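PDB 7CWW: TsrE from Streptomyces laurentii, which probably acts as a cyclase in the biosynthesis of a thiopeptide antibiotic. Local coordinates for residues F43-N48 against F54-F59; R69-I74 against D86-Q91; F160-G165 against E347-D352. All blocks are in the same frame, centred on the assembly; numbering follows the deposited sequence.

Contact 1. Residues F43-N48 against F54-F59; sequences FYLREN and FLRLRF
The beta hairpin of strands 39-49 and 52-61 brings Phe43, Leu45 and Glu47 into antiparallel hydrogen-bonded pairs with Arg58, Arg56 and Phe54. Six backbone bonds run across them, the shortest including Arg56 N to Leu45 O at 2.8 Å. Tyr44-Leu57 and Arg46-Leu55 are the non-hydrogen-bonded pairs between.

On the face bearing Glu47 and Arg56, the guanidinium grips a single carboxylate oxygen side-on: Arg56 NE lies 2.7 Å from Glu47 OE2 and Arg56 NH2 3.0 Å from that same oxygen. OE2 lies in the guanidinium plane, while the carboxylate is turned 62° from it. A bend at chi3 (-53°) in Arg56 swings the group to this grip, and NH1 turns to Asp8 of strand 5-11. Aromatic packing lies to either side of this salt bridge: Glu47 CB sits over the Phe54 ring, 4.0 Å from its centroid, and Arg58 CB over the Phe43 ring, 4.0 Å from its centroid.

The other face, with Tyr44, Leu55 and Leu57, is mostly apolar (Tyr44 CB to Leu57 CD2 3.7 Å) and packs on helices 15-35 and 106-127, but Arg46 bonds there to Gln18 and the Arg326 carbonyl. In this antiparallel beta hairpin, 52-61 is the middle strand of three.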
loop_
_atom_site.group_PDB
_atom_site.type_symbol
_atom_site.label_atom_id
_atom_site.label_comp_id
_atom_site.label_asym_id
_atom_site.label_seq_id
_atom_site.Cartn_x
_atom_site.Cartn_y
_atom_site.Cartn_z
ATOM N N PHE A 43 -13.711 -1.986 -10.882
ATOM C CA PHE A 43 -12.933 -1.944 -9.652
ATOM C C PHE A 43 -13.375 -0.735 -8.852
ATOM O O PHE A 43 -14.205 0.065 -9.299
ATOM C CB PHE A 43 -11.407 -1.938 -9.905
ATOM C CG PHE A 43 -10.859 -0.674 -10.576
ATOM C CD1 PHE A 43 -10.712 -0.614 -11.962
ATOM C CD2 PHE A 43 -10.427 0.407 -9.820
ATOM C CE1 PHE A 43 -10.177 0.512 -12.585
ATOM C CE2 PHE A 43 -9.898 1.549 -10.434
ATOM C CZ PHE A 43 -9.766 1.593 -11.822
ATOM N N TYR A 44 -12.862 -0.633 -7.627
ATOM C CA TYR A 44 -13.176 0.517 -6.787
ATOM C C TYR A 44 -11.891 1.066 -6.191
ATOM O O TYR A 44 -10.897 0.350 -6.052
ATOM C CB TYR A 44 -14.176 0.177 -5.647
ATOM C CG TYR A 44 -13.539 -0.521 -4.454
ATOM C CD1 TYR A 44 -13.008 0.207 -3.389
ATOM C CD2 TYR A 44 -13.481 -1.920 -4.391
ATOM C CE1 TYR A 44 -12.404 -0.442 -2.292
ATOM C CE2 TYR A 44 -12.899 -2.577 -3.287
ATOM C CZ TYR A 44 -12.367 -1.833 -2.250
ATOM O OH TYR A 44 -11.786 -2.463 -1.165
ATOM N N LEU A 45 -11.917 2.361 -5.877
ATOM C CA LEU A 45 -10.888 3.001 -5.073
ATOM C C LEU A 45 -11.587 3.767 -3.966
ATOM O O LEU A 45 -12.775 4.083 -4.061
ATOM C CB LEU A 45 -9.995 3.972 -5.890
ATOM C CG LEU A 45 -9.164 3.373 -7.034
ATOM C CD1 LEU A 45 -8.415 4.472 -7.823
ATOM C CD2 LEU A 45 -8.180 2.279 -6.519
ATOM N N ARG A 46 -10.848 4.060 -2.907
ATOM C CA ARG A 46 -11.349 4.939 -1.861
ATOM C C ARG A 46 -10.342 6.058 -1.694
ATOM O O ARG A 46 -9.148 5.801 -1.504
ATOM C CB ARG A 46 -11.578 4.183 -0.561
ATOM C CG ARG A 46 -12.686 3.133 -0.722
ATOM C CD ARG A 46 -12.641 2.106 0.370
ATOM N NE ARG A 46 -13.343 2.555 1.566
ATOM C CZ ARG A 46 -13.325 1.896 2.720
ATOM N NH1 ARG A 46 -13.988 2.360 3.773
ATOM N NH2 ARG A 46 -12.653 0.766 2.813
ATOM N N GLU A 47 -10.811 7.294 -1.845
ATOM C CA GLU A 47 -9.916 8.438 -1.890
ATOM C C GLU A 47 -10.551 9.556 -1.071
ATOM O O GLU A 47 -11.598 9.370 -0.444
ATOM C CB GLU A 47 -9.642 8.849 -3.344
ATOM C CG GLU A 47 -9.212 7.714 -4.261
ATOM C CD GLU A 47 -8.854 8.209 -5.653
ATOM O OE1 GLU A 47 -7.775 8.831 -5.799
ATOM O OE2 GLU A 47 -9.652 7.983 -6.590
ATOM N N ASN A 48 -9.943 10.740 -1.111
ATOM C CA ASN A 48 -10.406 11.852 -0.289
ATOM C C ASN A 48 -10.075 13.151 -1.003
ATOM O O ASN A 48 -8.972 13.299 -1.531
ATOM C CB ASN A 48 -9.741 11.807 1.093
ATOM C CG ASN A 48 -10.326 12.811 2.071
ATOM O OD1 ASN A 48 -11.008 13.762 1.685
ATOM N ND2 ASN A 48 -10.047 12.602 3.354
ATOM N N PHE A 54 -14.335 9.662 -0.330
ATOM C CA PHE A 54 -15.294 9.161 -1.302
ATOM C C PHE A 54 -14.905 7.778 -1.805
ATOM O O PHE A 54 -13.728 7.395 -1.830
ATOM C CB PHE A 54 -15.499 10.127 -2.494
ATOM C CG PHE A 54 -14.265 10.368 -3.340
ATOM C CD1 PHE A 54 -14.007 9.592 -4.468
ATOM C CD2 PHE A 54 -13.408 11.427 -3.054
ATOM C CE1 PHE A 54 -12.883 9.834 -5.274
ATOM C CE2 PHE A 54 -12.294 11.681 -3.850
ATOM C CZ PHE A 54 -12.033 10.888 -4.967
ATOM N N LEU A 55 -15.942 7.020 -2.149
ATOM C CA LEU A 55 -15.829 5.754 -2.853
ATOM C C LEU A 55 -15.922 6.025 -4.348
ATOM O O LEU A 55 -16.854 6.702 -4.804
ATOM C CB LEU A 55 -16.950 4.807 -2.423
ATOM C CG LEU A 55 -17.073 3.464 -3.142
ATOM C CD1 LEU A 55 -15.870 2.577 -2.778
ATOM C CD2 LEU A 55 -18.390 2.774 -2.782
ATOM N N ARG A 56 -14.946 5.529 -5.097
ATOM C CA ARG A 56 -14.929 5.645 -6.553
ATOM C C ARG A 56 -15.247 4.285 -7.152
ATOM O O ARG A 56 -14.623 3.284 -6.783
ATOM C CB ARG A 56 -13.566 6.135 -7.073
ATOM C CG ARG A 56 -13.499 6.232 -8.617
ATOM C CD ARG A 56 -12.095 6.515 -9.160
ATOM N NE ARG A 56 -11.496 7.702 -8.532
ATOM C CZ ARG A 56 -11.803 8.959 -8.850
ATOM N NH1 ARG A 56 -12.701 9.227 -9.796
ATOM N NH2 ARG A 56 -11.208 9.960 -8.219
ATOM N N LEU A 57 -16.196 4.245 -8.088
ATOM C CA LEU A 57 -16.513 3.020 -8.815
ATOM C C LEU A 57 -16.176 3.244 -10.278
ATOM O O LEU A 57 -16.705 4.163 -10.909
ATOM C CB LEU A 57 -17.982 2.626 -8.633
ATOM C CG LEU A 57 -18.323 2.416 -7.148
ATOM C CD1 LEU A 57 -19.810 2.335 -6.885
ATOM C CD2 LEU A 57 -17.622 1.163 -6.619
ATOM N N ARG A 58 -15.274 2.432 -10.807
ATOM C CA ARG A 58 -14.824 2.581 -12.181
ATOM C C ARG A 58 -15.130 1.303 -12.943
ATOM O O ARG A 58 -14.795 0.207 -12.491
ATOM C CB ARG A 58 -13.334 2.905 -12.247
ATOM C CG ARG A 58 -12.924 3.442 -13.584
ATOM C CD ARG A 58 -11.712 4.310 -13.456
ATOM N NE ARG A 58 -11.113 4.527 -14.759
ATOM C CZ ARG A 58 -11.385 5.570 -15.535
ATOM N NH1 ARG A 58 -10.782 5.694 -16.711
ATOM N NH2 ARG A 58 -12.247 6.492 -15.127
ATOM N N PHE A 59 -15.774 1.446 -14.092
ATOM C CA PHE A 59 -16.224 0.277 -14.820
ATOM C C PHE A 59 -16.469 0.687 -16.260
ATOM O O PHE A 59 -16.747 1.853 -16.550
ATOM C CB PHE A 59 -17.496 -0.330 -14.199
ATOM C CG PHE A 59 -18.606 0.672 -13.945
ATOM C CD1 PHE A 59 -18.657 1.393 -12.763
ATOM C CD2 PHE A 59 -19.607 0.874 -14.881
ATOM C CE1 PHE A 59 -19.680 2.300 -12.529
ATOM C CE2 PHE A 59 -20.626 1.781 -14.653
ATOM C CZ PHE A 59 -20.667 2.494 -13.479
#

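Contact 2. Residues R69-I74 against D86-Q91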
loop_
_atom_site.group_PDB
_atom_site.type_symbol
_atom_site.label_atom_id
_atom_site.label_comp_id
_atom_site.label_asym_id
_atom_site.label_seq_id
_atom_site.Cartn_x
_atom_site.Cartn_y
_atom_site.Cartn_z
ATOM N N ARG A 69 -28.521 3.292 -12.213
ATOM C CA ARG A 69 -29.046 2.324 -11.251
ATOM C C ARG A 69 -28.230 2.340 -9.965
ATOM O O ARG A 69 -28.795 2.307 -8.863
ATOM C CB ARG A 69 -29.060 0.925 -11.876
ATOM C CG ARG A 69 -29.668 -0.169 -11.017
ATOM C CD ARG A 69 -29.542 -1.552 -11.716
ATOM N NE ARG A 69 -29.744 -1.430 -13.158
ATOM C CZ ARG A 69 -28.903 -1.880 -14.086
ATOM N NH1 ARG A 69 -27.789 -2.507 -13.736
ATOM N NH2 ARG A 69 -29.179 -1.691 -15.373
ATOM N N LEU A 70 -26.900 2.421 -10.092
ATOM C CA LEU A 70 -26.024 2.512 -8.926
ATOM C C LEU A 70 -26.372 3.716 -8.060
ATOM O O LEU A 70 -26.554 3.585 -6.843
ATOM C CB LEU A 70 -24.564 2.610 -9.370
ATOM C CG LEU A 70 -23.750 1.333 -9.424
ATOM C CD1 LEU A 70 -22.420 1.613 -10.134
ATOM C CD2 LEU A 70 -23.558 0.789 -8.009
ATOM N N LYS A 71 -26.445 4.906 -8.670
ATOM C CA LYS A 71 -26.772 6.114 -7.915
ATOM C C LYS A 71 -28.107 5.971 -7.198
ATOM O O LYS A 71 -28.243 6.335 -6.020
ATOM C CB LYS A 71 -26.816 7.336 -8.849
ATOM C CG LYS A 71 -25.453 7.796 -9.378
ATOM C CD LYS A 71 -25.565 9.195 -9.997
ATOM C CE LYS A 71 -24.238 9.689 -10.559
ATOM N NZ LYS A 71 -24.411 11.050 -11.152
ATOM N N SER A 72 -29.118 5.451 -7.895
ATOM C CA SER A 72 -30.442 5.455 -7.298
ATOM C C SER A 72 -30.520 4.446 -6.156
ATOM O O SER A 72 -31.210 4.685 -5.159
ATOM C CB SER A 72 -31.501 5.173 -8.376
ATOM O OG SER A 72 -32.743 4.811 -7.801
ATOM N N ARG A 73 -29.784 3.337 -6.268
ATOM C CA ARG A 73 -29.777 2.339 -5.201
ATOM C C ARG A 73 -28.905 2.759 -4.023
ATOM O O ARG A 73 -29.157 2.336 -2.886
ATOM C CB ARG A 73 -29.321 0.988 -5.739
ATOM C CG ARG A 73 -30.346 0.401 -6.692
ATOM C CD ARG A 73 -30.098 -1.037 -6.956
ATOM N NE ARG A 73 -31.073 -1.574 -7.896
ATOM C CZ ARG A 73 -30.949 -2.761 -8.479
ATOM N NH1 ARG A 73 -29.892 -3.514 -8.199
ATOM N NH2 ARG A 73 -31.874 -3.194 -9.331
ATOM N N ILE A 74 -27.875 3.572 -4.271
ATOM C CA ILE A 74 -27.123 4.173 -3.171
ATOM C C ILE A 74 -28.037 5.062 -2.339
ATOM O O ILE A 74 -28.052 4.982 -1.105
ATOM C CB ILE A 74 -25.908 4.945 -3.719
ATOM C CG1 ILE A 74 -24.845 3.961 -4.196
ATOM C CG2 ILE A 74 -25.340 5.907 -2.677
ATOM C CD1 ILE A 74 -23.764 4.616 -5.021
ATOM N N ASP A 86 -25.275 16.465 -3.049
ATOM C CA ASP A 86 -23.964 16.675 -2.453
ATOM C C ASP A 86 -23.069 15.443 -2.509
ATOM O O ASP A 86 -21.852 15.582 -2.625
ATOM C CB ASP A 86 -24.118 17.129 -0.993
ATOM C CG ASP A 86 -22.865 16.893 -0.168
ATOM O OD1 ASP A 86 -21.952 17.745 -0.191
ATOM O OD2 ASP A 86 -22.784 15.833 0.492
ATOM N N VAL A 87 -23.632 14.237 -2.453
ATOM C CA VAL A 87 -22.772 13.062 -2.405
ATOM C C VAL A 87 -22.180 12.710 -3.759
ATOM O O VAL A 87 -21.178 12.003 -3.812
ATOM C CB VAL A 87 -23.511 11.837 -1.847
ATOM C CG1 VAL A 87 -23.806 12.056 -0.373
ATOM C CG2 VAL A 87 -24.777 11.571 -2.637
ATOM N N PHE A 88 -22.753 13.175 -4.864
ATOM C CA PHE A 88 -22.246 12.747 -6.158
ATOM C C PHE A 88 -21.348 13.777 -6.842
ATOM O O PHE A 88 -20.993 13.570 -8.005
ATOM C CB PHE A 88 -23.413 12.357 -7.069
ATOM C CG PHE A 88 -24.161 11.141 -6.582
ATOM C CD1 PHE A 88 -23.471 10.004 -6.187
ATOM C CD2 PHE A 88 -25.543 11.155 -6.475
ATOM C CE1 PHE A 88 -24.145 8.882 -5.723
ATOM C CE2 PHE A 88 -26.222 10.044 -6.009
ATOM C CZ PHE A 88 -25.524 8.904 -5.632
ATOM N N THR A 89 -20.958 14.863 -6.153
ATOM C CA THR A 89 -20.001 15.815 -6.712
ATOM C C THR A 89 -18.856 15.059 -7.373
ATOM O O THR A 89 -18.230 14.194 -6.749
ATOM C CB THR A 89 -19.438 16.737 -5.622
ATOM O OG1 THR A 89 -20.495 17.456 -4.966
ATOM C CG2 THR A 89 -18.467 17.736 -6.249
ATOM N N TYR A 90 -18.595 15.344 -8.648
ATOM C CA TYR A 90 -17.664 14.496 -9.384
ATOM C C TYR A 90 -16.221 14.867 -9.061
ATOM O O TYR A 90 -15.828 16.030 -9.161
ATOM C CB TYR A 90 -17.896 14.558 -10.898
ATOM C CG TYR A 90 -16.961 13.602 -11.625
ATOM C CD1 TYR A 90 -16.888 12.254 -11.253
ATOM C CD2 TYR A 90 -16.120 14.049 -12.641
ATOM C CE1 TYR A 90 -16.014 11.364 -11.898
ATOM C CE2 TYR A 90 -15.244 13.176 -13.288
ATOM C CZ TYR A 90 -15.194 11.835 -12.913
ATOM O OH TYR A 90 -14.320 10.973 -13.554
ATOM N N GLN A 91 -15.444 13.874 -8.644
ATOM C CA GLN A 91 -14.024 14.042 -8.362
ATOM C C GLN A 91 -13.249 13.281 -9.430
ATOM O O GLN A 91 -13.298 12.041 -9.458
ATOM C CB GLN A 91 -13.688 13.517 -6.966
ATOM C CG GLN A 91 -14.433 14.263 -5.845
ATOM C CD GLN A 91 -14.026 15.722 -5.772
ATOM O OE1 GLN A 91 -12.955 16.096 -6.247
ATOM N NE2 GLN A 91 -14.867 16.550 -5.168
#
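Lys71 and Phe88 meet through a CH-pi contact: the lysine methylene chain lies over one face of the phenyl ring, with CG 4.0 Å from the centroid of the Phe88 ring and only 14° off its normal. CB and CD flank this central touch. Lys71 CB is 3.8 Å from Phe88 CZ, and Lys71 CD is 4.0 Å from Phe88 CD2, so three successive carbons follow the ring from its far tip back toward its root. The lysine chain and the phenylalanine side chain thus run antiparallel to one another. Lys71 keeps its chain extended beyond CG (chi2 -166°), which carries the methylenes across the ring. Ile74, one helical turn further on, adds its CG2 at 4.2 Å from Phe88 CZ.

The ring has a second cover from its own segment: Val87 CG2 stands 3.8 Å above the face opposite Lys71, close to the ring centre. Phe88 is thus held between a lysine and a valine, at the point where the chain leaves helix 84-87.

Further out, strand 5-11 supports both partners. Leu9 touches Lys71 and Phe88, Val11 touches Ile74, and Val87 is backbone-bonded to Ser12, just past that strand. Asp86 is tied to Arg52 by a salt bridge, and on helix 65-78 Arg69 pairs with Glu38.

No hydrogen bond crosses between 69-74 and 86-91. The contact therefore depends on dispersion and on the weak polarity of C-H groups against a pi face. Because the methylenes rather than the ammonium group cover the ring, the lysine acts here as an apolar side chain, and between these two segments helix 65-78 meets the chain after helix 84-87 through apolar and CH-pi packing.

Contact 3. Residues F160-G165 against E347-D352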
loop_
_atom_site.group_PDB
_atom_site.type_symbol
_atom_site.label_atom_id
_atom_site.label_comp_id
_atom_site.label_asym_id
_atom_site.label_seq_id
_atom_site.Cartn_x
_atom_site.Cartn_y
_atom_site.Cartn_z
ATOM N N PHE A 160 19.642 -10.089 1.389
ATOM C CA PHE A 160 19.122 -9.948 2.747
ATOM C C PHE A 160 17.902 -10.817 3.024
ATOM O O PHE A 160 17.550 -11.005 4.196
ATOM C CB PHE A 160 18.735 -8.491 3.017
ATOM C CG PHE A 160 19.905 -7.574 3.177
ATOM C CD1 PHE A 160 20.985 -7.945 3.948
ATOM C CD2 PHE A 160 19.921 -6.329 2.556
ATOM C CE1 PHE A 160 22.075 -7.095 4.100
ATOM C CE2 PHE A 160 21.005 -5.478 2.702
ATOM C CZ PHE A 160 22.086 -5.866 3.475
ATOM N N GLY A 161 17.219 -11.300 1.986
ATOM C CA GLY A 161 15.988 -12.057 2.205
ATOM C C GLY A 161 14.986 -11.240 3.012
ATOM O O GLY A 161 14.745 -10.061 2.735
ATOM N N TYR A 162 14.412 -11.875 4.042
ATOM C CA TYR A 162 13.397 -11.231 4.876
ATOM C C TYR A 162 13.913 -9.941 5.508
ATOM O O TYR A 162 13.117 -9.057 5.847
ATOM C CB TYR A 162 12.911 -12.206 5.969
ATOM C CG TYR A 162 13.979 -12.598 6.991
ATOM C CD1 TYR A 162 14.758 -13.738 6.817
ATOM C CD2 TYR A 162 14.194 -11.831 8.128
ATOM C CE1 TYR A 162 15.732 -14.095 7.745
ATOM C CE2 TYR A 162 15.163 -12.179 9.064
ATOM C CZ TYR A 162 15.928 -13.303 8.869
ATOM O OH TYR A 162 16.891 -13.641 9.803
ATOM N N LYS A 163 15.232 -9.812 5.699
ATOM C CA LYS A 163 15.736 -8.566 6.274
ATOM C C LYS A 163 15.544 -7.385 5.335
ATOM O O LYS A 163 15.603 -6.237 5.783
ATOM C CB LYS A 163 17.210 -8.699 6.639
ATOM C CG LYS A 163 17.466 -9.762 7.703
ATOM C CD LYS A 163 18.967 -9.886 8.006
ATOM C CE LYS A 163 19.265 -11.165 8.800
ATOM N NZ LYS A 163 20.689 -11.196 9.286
ATOM N N ALA A 164 15.341 -7.632 4.044
ATOM C CA ALA A 164 15.005 -6.533 3.143
ATOM C C ALA A 164 13.576 -6.046 3.360
ATOM O O ALA A 164 13.257 -4.897 3.021
ATOM C CB ALA A 164 15.217 -6.968 1.691
ATOM N N GLY A 165 12.710 -6.890 3.924
ATOM C CA GLY A 165 11.403 -6.408 4.349
ATOM C C GLY A 165 11.513 -5.439 5.510
ATOM O O GLY A 165 10.868 -4.389 5.520
ATOM N N GLU A 347 13.846 -6.300 16.754
ATOM C CA GLU A 347 14.068 -7.005 18.013
ATOM C C GLU A 347 14.078 -8.515 17.829
ATOM O O GLU A 347 14.857 -9.217 18.481
ATOM C CB GLU A 347 12.997 -6.620 19.033
ATOM C CG GLU A 347 13.260 -5.304 19.733
ATOM C CD GLU A 347 12.208 -4.988 20.782
ATOM O OE1 GLU A 347 11.264 -5.798 20.937
ATOM O OE2 GLU A 347 12.332 -3.932 21.439
ATOM N N GLU A 348 13.212 -9.042 16.968
ATOM C CA GLU A 348 13.111 -10.491 16.866
ATOM C C GLU A 348 14.377 -11.101 16.278
ATOM O O GLU A 348 14.780 -12.195 16.690
ATOM C CB GLU A 348 11.876 -10.880 16.050
ATOM C CG GLU A 348 11.609 -12.378 15.990
ATOM C CD GLU A 348 11.402 -12.998 17.361
ATOM O OE1 GLU A 348 11.003 -12.286 18.308
ATOM O OE2 GLU A 348 11.647 -14.204 17.494
ATOM N N TYR A 349 15.036 -10.402 15.350
ATOM C CA TYR A 349 16.229 -10.921 14.694
ATOM C C TYR A 349 17.490 -10.147 15.037
ATOM O O TYR A 349 18.538 -10.393 14.420
ATOM C CB TYR A 349 16.039 -10.945 13.174
ATOM C CG TYR A 349 14.858 -11.780 12.740
ATOM C CD1 TYR A 349 14.956 -13.168 12.650
ATOM C CD2 TYR A 349 13.640 -11.180 12.437
ATOM C CE1 TYR A 349 13.869 -13.942 12.255
ATOM C CE2 TYR A 349 12.549 -11.933 12.045
ATOM C CZ TYR A 349 12.666 -13.310 11.942
ATOM O OH TYR A 349 11.576 -14.055 11.540
ATOM N N ASP A 350 17.419 -9.211 15.986
ATOM C CA ASP A 350 18.604 -8.487 16.453
ATOM C C ASP A 350 19.297 -7.766 15.293
ATOM O O ASP A 350 20.503 -7.904 15.069
ATOM C CB ASP A 350 19.563 -9.450 17.169
ATOM C CG ASP A 350 20.681 -8.729 17.895
ATOM O OD1 ASP A 350 20.398 -7.716 18.571
ATOM O OD2 ASP A 350 21.843 -9.174 17.789
ATOM N N LEU A 351 18.515 -7.004 14.536
ATOM C CA LEU A 351 19.007 -6.368 13.321
ATOM C C LEU A 351 19.597 -4.987 13.597
ATOM O O LEU A 351 19.199 -4.288 14.533
ATOM C CB LEU A 351 17.884 -6.247 12.291
ATOM C CG LEU A 351 17.218 -7.572 11.923
ATOM C CD1 LEU A 351 16.171 -7.360 10.856
ATOM C CD2 LEU A 351 18.303 -8.570 11.456
ATOM N N ASP A 352 20.547 -4.601 12.745
ATOM C CA ASP A 352 21.278 -3.334 12.813
ATOM C C ASP A 352 21.163 -2.711 11.425
ATOM O O ASP A 352 21.904 -3.084 10.509
ATOM C CB ASP A 352 22.736 -3.571 13.211
ATOM C CG ASP A 352 23.526 -2.275 13.397
ATOM O OD1 ASP A 352 23.210 -1.269 12.739
ATOM O OD2 ASP A 352 24.493 -2.271 14.192
#
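The ring of Tyr349 has a neighbour on each face: Tyr162 CE2 stands 3.6 Å above one, over the ring centre, and Glu348 CG lies 4.1 Å above the other, nearer the rim. The contact joins two chain segments of the helical part of the fold, the type II' beta turn Phe160-Lys163 that leads into helix 163-177 and the last part of helix 331-349 with the residues that follow. The two tyrosine rings meet obliquely, their planes 44° apart and their centroids 4.6 Å from each other. Tyr162 reaches across with its CE2 corner and its hydroxyl, Tyr162 OH coming within 3.5 Å of Tyr349 CD1. A chi1 of 65° places CG of Tyr162 between the backbone N and the carbonyl carbon and directs the ring to its partner.

The turn itself is closed by Lys163 N to Phe160 O. Gly161, at its second position, has positive phi. On the opposing side, Asp350 also has positive phi where the chain leaves its helix, and Leu351 follows it toward Lys163. Asp352 then caps the start of helix 353-359 through its bond to Ala355 N.

Around the pair, helix 183-211 provides a shared wall: Val209 touches both tyrosines, while Glu348 makes salt bridges to Arg202 and Arg206. Ala164, next in the chain after Lys163, lines the pocket that holds the bound polyether in this structure, although the tyrosine pair lies on the protein surface.

Beside the rings, the extended chain of Lys163 crosses Leu351 at a slant, with Lys163 CD and Lys163 CE each 3.8 Å from Leu351 CD2.

How the contacts relate
Contact 1 is mostly buried, contact 2 partly buried, and contact 3 lies at the surface on the opposite side of the chain's centre, its centre about 36 Å from that of contact 1. Contacts 1 and 2 are neighbours: strand 52-61 leads into helix 65-78, Leu70 of that helix packs on Phe59 and Leu57, and Arg56 NH1 probably bonds to Gln91 O. Chemistry differs with place. The hairpin uses backbone bonds and a salt bridge, whereas neither of the others has a hydrogen bond between its segments. In contact 2 a lysine chain covers an aromatic face, while contact 3 joins distant parts of the sequence through two tyrosines and a lysine-leucine touch.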